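Local coordinates for protein of unknown function with cystatin-like fold (Xanthomonas campestris pv. campestris, PDB 3G8Z) that is of unknown function but has a cystatin-like fold and belongs to the SnoaL-like family, which includes polyketide cyclases, at residues I44-H57 with I129-D143. Numbering follows the deposited sequence. Where two conformers were deposited one is given.
Sequences IISPDVIWHQPGNH and IVEVRLFSADQTQED
The guanidinium of Arg133 lies flat over the imidazole of His52, centres 3.8 Å apart and planes 10° apart. The two residues are bridge partners on neighbouring parallel strands, 49-53 and 128-136, in the mixed sheet of a SnoaL-like, cystatin-like fold. Arg133 CG stands anti to the backbone N (chi1 -173°), and a bend at chi3 folds the guanidinium over the ring. In the ring plane, His52 NE2 donates to Glu131 OE2 (2.7 Å), which accepts through its anti lone pair. Thr62 OG1 hydrogen-bonds His52 ND1, and Arg123 forms a salt bridge with Glu131 OE1. The imidazole is thus held at its edge by Glu131 and over one face by Arg133.

Trp51 lies on the other face of the sheet, toward helices 22-35 and 66-79. Val132 CG1 sits over its six-membered ring, 3.8 Å from the centroid, in a CH-pi contact. Trp51 NE1 donates to Gln53 OE1 in the indole plane, which helps to fix the ring's rotation. Beyond the strands, Pro54 CG rests 3.3 Å from Leu134 O, and the loop meets helix 139-146. There Asn56 N and Gln139 NE2 reach Asp143 OD1 from opposite faces of the carboxylate plane, the first at 2.9 Å.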
loop_
_atom_site.group_PDB
_atom_site.type_symbol
_atom_site.label_atom_id
_atom_site.label_comp_id
_atom_site.label_asym_id
_atom_site.label_seq_id
_atom_site.Cartn_x
_atom_site.Cartn_y
_atom_site.Cartn_z
ATOM N N ILE A 44 -2.808 -4.369 20.626
ATOM C CA ILE A 44 -3.434 -4.643 19.336
ATOM C C ILE A 44 -2.438 -5.130 18.282
ATOM O O ILE A 44 -2.856 -5.586 17.227
ATOM C CB ILE A 44 -4.213 -3.438 18.764
ATOM C CG1 ILE A 44 -3.273 -2.300 18.418
ATOM C CG2 ILE A 44 -5.312 -2.976 19.727
ATOM C CD1 ILE A 44 -3.937 -1.264 17.546
ATOM N N ILE A 45 -1.139 -5.030 18.559
ATOM C CA ILE A 45 -0.140 -5.613 17.668
ATOM C C ILE A 45 0.132 -7.048 18.137
ATOM O O ILE A 45 0.388 -7.276 19.322
ATOM C CB ILE A 45 1.186 -4.858 17.670
ATOM C CG1 ILE A 45 1.016 -3.415 17.186
ATOM C CG2 ILE A 45 2.213 -5.615 16.781
ATOM C CD1 ILE A 45 2.265 -2.547 17.398
ATOM N N SER A 46 0.091 -8.002 17.213
ATOM C CA SER A 46 0.350 -9.397 17.553
ATOM C C SER A 46 1.698 -9.538 18.230
ATOM O O SER A 46 2.669 -8.910 17.798
ATOM C CB SER A 46 0.326 -10.270 16.296
ATOM O OG SER A 46 0.765 -11.586 16.581
ATOM N N PRO A 47 1.781 -10.392 19.273
ATOM C CA PRO A 47 3.067 -10.748 19.846
ATOM C C PRO A 47 4.028 -11.344 18.821
ATOM O O PRO A 47 5.245 -11.225 18.976
ATOM C CB PRO A 47 2.702 -11.804 20.891
ATOM C CG PRO A 47 1.298 -11.567 21.188
ATOM C CD PRO A 47 0.675 -11.089 19.951
ATOM N N ASP A 48 3.477 -11.968 17.785
ATOM C CA ASP A 48 4.284 -12.566 16.731
ATOM C C ASP A 48 4.351 -11.702 15.471
ATOM O O ASP A 48 4.584 -12.213 14.382
ATOM C CB ASP A 48 3.704 -13.929 16.365
ATOM C CG ASP A 48 3.678 -14.881 17.541
ATOM O OD1 ASP A 48 4.481 -14.700 18.490
ATOM O OD2 ASP A 48 2.867 -15.833 17.503
ATOM N N VAL A 49 4.165 -10.396 15.630
ATOM C CA VAL A 49 4.096 -9.475 14.492
ATOM C C VAL A 49 5.346 -9.561 13.606
ATOM O O VAL A 49 6.482 -9.620 14.097
ATOM C CB VAL A 49 3.910 -7.993 14.953
ATOM C CG1 VAL A 49 5.110 -7.533 15.773
ATOM C CG2 VAL A 49 3.668 -7.028 13.741
ATOM N N ILE A 50 5.131 -9.595 12.298
ATOM C CA ILE A 50 6.219 -9.493 11.330
ATOM C C ILE A 50 6.254 -8.061 10.821
ATOM O O ILE A 50 5.294 -7.579 10.255
ATOM C CB ILE A 50 6.007 -10.420 10.123
ATOM C CG1 ILE A 50 5.880 -11.881 10.570
ATOM C CG2 ILE A 50 7.163 -10.259 9.140
ATOM C CD1 ILE A 50 5.286 -12.802 9.490
ATOM N N TRP A 51 7.363 -7.376 11.051
ATOM C CA TRP A 51 7.445 -5.940 10.780
ATOM C C TRP A 51 8.525 -5.649 9.731
ATOM O O TRP A 51 9.714 -5.884 9.985
ATOM C CB TRP A 51 7.780 -5.241 12.093
ATOM C CG TRP A 51 7.811 -3.775 12.029
ATOM C CD1 TRP A 51 8.761 -3.002 11.432
ATOM C CD2 TRP A 51 6.859 -2.878 12.598
ATOM N NE1 TRP A 51 8.454 -1.668 11.584
ATOM C CE2 TRP A 51 7.290 -1.567 12.301
ATOM C CE3 TRP A 51 5.692 -3.052 13.342
ATOM C CZ2 TRP A 51 6.594 -0.438 12.737
ATOM C CZ3 TRP A 51 5.008 -1.924 13.771
ATOM C CH2 TRP A 51 5.455 -0.643 13.462
ATOM N N HIS A 52 8.118 -5.181 8.551
ATOM C CA HIS A 52 9.068 -4.900 7.458
ATOM C C HIS A 52 9.368 -3.399 7.362
ATOM O O HIS A 52 8.507 -2.601 6.978
ATOM C CB HIS A 52 8.538 -5.368 6.098
ATOM C CG HIS A 52 8.017 -6.772 6.080
ATOM N ND1 HIS A 52 8.841 -7.869 5.969
ATOM C CD2 HIS A 52 6.753 -7.251 6.081
ATOM C CE1 HIS A 52 8.107 -8.970 5.945
ATOM N NE2 HIS A 52 6.830 -8.620 5.979
ATOM N N GLN A 53 10.582 -3.017 7.716
ATOM C CA GLN A 53 10.984 -1.627 7.689
ATOM C C GLN A 53 11.930 -1.440 6.513
ATOM O O GLN A 53 12.995 -2.078 6.454
ATOM C CB GLN A 53 11.678 -1.287 9.008
ATOM C CG GLN A 53 12.034 0.191 9.193
ATOM C CD GLN A 53 10.894 1.048 9.732
ATOM O OE1 GLN A 53 10.135 0.626 10.607
ATOM N NE2 GLN A 53 10.778 2.259 9.211
ATOM N N PRO A 54 11.554 -0.576 5.566
ATOM C CA PRO A 54 12.313 -0.387 4.352
ATOM C C PRO A 54 13.602 0.384 4.557
ATOM O O PRO A 54 13.848 0.945 5.624
ATOM C CB PRO A 54 11.355 0.428 3.485
ATOM C CG PRO A 54 10.573 1.193 4.434
ATOM C CD PRO A 54 10.378 0.303 5.612
ATOM N N GLY A 55 14.450 0.350 3.547
ATOM C CA GLY A 55 15.550 1.276 3.472
ATOM C C GLY A 55 16.883 0.709 3.886
ATOM O O GLY A 55 17.111 -0.496 3.883
ATOM N N ASN A 56 17.768 1.615 4.263
ATOM C CA ASN A 56 19.129 1.265 4.509
ATOM C C ASN A 56 19.644 2.047 5.683
ATOM O O ASN A 56 20.581 2.839 5.557
ATOM C CB ASN A 56 19.923 1.550 3.243
ATOM C CG ASN A 56 19.875 0.394 2.275
ATOM O OD1 ASN A 56 20.653 -0.558 2.400
ATOM N ND2 ASN A 56 18.942 0.443 1.323
ATOM N N HIS A 57 18.988 1.859 6.820
ATOM C CA HIS A 57 19.396 2.512 8.060
ATOM C C HIS A 57 19.338 1.495 9.175
ATOM O O HIS A 57 19.039 0.326 8.940
ATOM C CB HIS A 57 18.476 3.695 8.363
ATOM C CG HIS A 57 17.028 3.327 8.410
ATOM N ND1 HIS A 57 16.446 2.727 9.496
ATOM C CD2 HIS A 57 16.040 3.483 7.495
ATOM C CE1 HIS A 57 15.160 2.530 9.256
ATOM N NE2 HIS A 57 14.888 2.989 8.049
ATOM N N ILE A 129 -2.999 -6.853 14.593
ATOM C CA ILE A 129 -2.061 -6.593 13.508
ATOM C C ILE A 129 -0.930 -7.632 13.526
ATOM O O ILE A 129 -0.089 -7.659 14.450
ATOM C CB ILE A 129 -1.469 -5.192 13.643
ATOM C CG1 ILE A 129 -2.585 -4.158 13.467
ATOM C CG2 ILE A 129 -0.386 -4.974 12.633
ATOM C CD1 ILE A 129 -2.242 -2.818 14.059
ATOM N N VAL A 130 -0.913 -8.476 12.501
ATOM C CA VAL A 130 0.013 -9.610 12.439
ATOM C C VAL A 130 1.198 -9.316 11.527
ATOM O O VAL A 130 2.262 -9.934 11.646
ATOM C CB VAL A 130 -0.693 -10.943 12.023
ATOM C CG1 VAL A 130 -1.675 -11.387 13.102
ATOM C CG2 VAL A 130 -1.399 -10.844 10.678
ATOM N N GLU A 131 1.048 -8.334 10.650
ATOM C CA GLU A 131 2.132 -7.983 9.762
ATOM C C GLU A 131 2.069 -6.520 9.412
ATOM O O GLU A 131 0.990 -5.967 9.219
ATOM C CB GLU A 131 2.081 -8.838 8.499
ATOM C CG GLU A 131 3.345 -8.767 7.662
ATOM C CD GLU A 131 3.406 -9.792 6.533
ATOM O OE1 GLU A 131 2.425 -10.549 6.306
ATOM O OE2 GLU A 131 4.454 -9.813 5.841
ATOM N N VAL A 132 3.238 -5.901 9.306
ATOM C CA VAL A 132 3.351 -4.483 9.008
ATOM C C VAL A 132 4.395 -4.328 7.900
ATOM O O VAL A 132 5.486 -4.917 7.992
ATOM C CB VAL A 132 3.787 -3.696 10.262
ATOM C CG1 VAL A 132 4.106 -2.245 9.924
ATOM C CG2 VAL A 132 2.693 -3.775 11.380
ATOM N N ARG A 133 4.047 -3.591 6.848
ATOM C CA ARG A 133 5.028 -3.202 5.836
ATOM C C ARG A 133 4.914 -1.734 5.556
ATOM O O ARG A 133 3.861 -1.261 5.193
ATOM C CB ARG A 133 4.879 -3.976 4.521
ATOM C CG ARG A 133 6.029 -3.653 3.555
ATOM C CD ARG A 133 5.894 -4.364 2.254
ATOM N NE ARG A 133 5.929 -5.806 2.401
ATOM C CZ ARG A 133 7.033 -6.515 2.513
ATOM N NH1 ARG A 133 8.210 -5.908 2.524
ATOM N NH2 ARG A 133 6.949 -7.843 2.627
ATOM N N LEU A 134 6.019 -1.023 5.742
ATOM C CA LEU A 134 6.039 0.417 5.633
ATOM C C LEU A 134 6.646 0.837 4.292
ATOM O O LEU A 134 7.550 0.183 3.773
ATOM C CB LEU A 134 6.848 1.009 6.795
ATOM C CG LEU A 134 6.354 0.634 8.217
ATOM C CD1 LEU A 134 7.043 1.411 9.314
ATOM C CD2 LEU A 134 4.888 0.801 8.314
ATOM N N PHE A 135 6.139 1.949 3.768
ATOM C CA PHE A 135 6.582 2.505 2.522
ATOM C C PHE A 135 6.800 4.008 2.726
ATOM O O PHE A 135 5.987 4.677 3.371
ATOM C CB PHE A 135 5.513 2.325 1.442
ATOM C CG PHE A 135 5.281 0.920 1.053
ATOM C CD1 PHE A 135 4.417 0.122 1.791
ATOM C CD2 PHE A 135 5.872 0.399 -0.081
ATOM C CE1 PHE A 135 4.185 -1.186 1.415
ATOM C CE2 PHE A 135 5.645 -0.881 -0.454
ATOM C CZ PHE A 135 4.797 -1.690 0.298
ATOM N N SER A 136 7.875 4.524 2.149
ATOM C CA SER A 136 8.184 5.952 2.245
ATOM C C SER A 136 8.423 6.566 0.894
ATOM O O SER A 136 9.052 5.956 0.015
ATOM C CB SER A 136 9.452 6.153 3.064
ATOM O OG SER A 136 9.278 5.711 4.383
ATOM N N ALA A 137 7.989 7.808 0.722
ATOM C CA ALA A 137 8.120 8.458 -0.576
ATOM C C ALA A 137 9.544 8.895 -0.861
ATOM O O ALA A 137 9.915 9.059 -2.009
ATOM C CB ALA A 137 7.186 9.675 -0.656
ATOM N N ASP A 138 10.328 9.109 0.181
ATOM C CA ASP A 138 11.702 9.559 0.027
ATOM C C ASP A 138 12.578 8.765 0.989
ATOM O O ASP A 138 12.840 9.180 2.128
ATOM C CB ASP A 138 11.807 11.057 0.295
ATOM C CG ASP A 138 13.198 11.594 0.051
ATOM O OD1 ASP A 138 14.153 10.795 -0.142
ATOM O OD2 ASP A 138 13.331 12.836 0.077
ATOM N N GLN A 139 13.026 7.614 0.523
ATOM C CA GLN A 139 13.705 6.693 1.399
ATOM C C GLN A 139 15.122 7.204 1.716
ATOM O O GLN A 139 15.674 6.882 2.766
ATOM C CB GLN A 139 13.759 5.303 0.754
ATOM C CG GLN A 139 14.226 4.215 1.685
ATOM C CD GLN A 139 13.304 4.064 2.853
ATOM O OE1 GLN A 139 12.101 3.883 2.679
ATOM N NE2 GLN A 139 13.844 4.183 4.064
ATOM N N THR A 140 15.718 7.965 0.799
ATOM C CA THR A 140 17.044 8.568 1.045
ATOM C C THR A 140 16.993 9.507 2.259
ATOM O O THR A 140 17.879 9.503 3.120
ATOM C CB THR A 140 17.542 9.343 -0.208
ATOM O OG1 THR A 140 17.792 8.408 -1.264
ATOM C CG2 THR A 140 18.856 10.075 0.068
ATOM N N GLN A 141 15.946 10.329 2.326
ATOM C CA GLN A 141 15.770 11.247 3.443
ATOM C C GLN A 141 15.489 10.471 4.743
ATOM O O GLN A 141 16.079 10.771 5.774
ATOM C CB GLN A 141 14.659 12.252 3.133
ATOM C CG GLN A 141 14.295 13.167 4.273
ATOM C CD GLN A 141 13.056 14.013 3.981
ATOM O OE1 GLN A 141 11.966 13.690 4.430
ATOM N NE2 GLN A 141 13.226 15.086 3.224
ATOM N N GLU A 142 14.621 9.460 4.687
ATOM C CA GLU A 142 14.299 8.674 5.885
ATOM C C GLU A 142 15.512 7.898 6.394
ATOM O O GLU A 142 15.706 7.772 7.605
ATOM C CB GLU A 142 13.159 7.688 5.650
ATOM C CG GLU A 142 12.416 7.396 6.957
ATOM C CD GLU A 142 11.646 6.089 6.965
ATOM O OE1 GLU A 142 11.613 5.358 5.927
ATOM O OE2 GLU A 142 11.099 5.784 8.048
ATOM N N ASP A 143 16.303 7.365 5.472
ATOM C CA ASP A 143 17.521 6.668 5.843
ATOM C C ASP A 143 18.451 7.583 6.647
ATOM O O ASP A 143 19.046 7.159 7.634
ATOM C CB ASP A 143 18.284 6.207 4.614
ATOM C CG ASP A 143 17.690 4.988 3.946
ATOM O OD1 ASP A 143 16.770 4.355 4.480
ATOM O OD2 ASP A 143 18.178 4.662 2.844
HETATM O O HOH W 1 2.753 -12.634 12.353
HETATM O O HOH W 2 9.070 4.519 8.734
HETATM O O HOH W 3 17.542 2.863 0.940
HETATM O O HOH W 4 21.307 5.416 7.330
#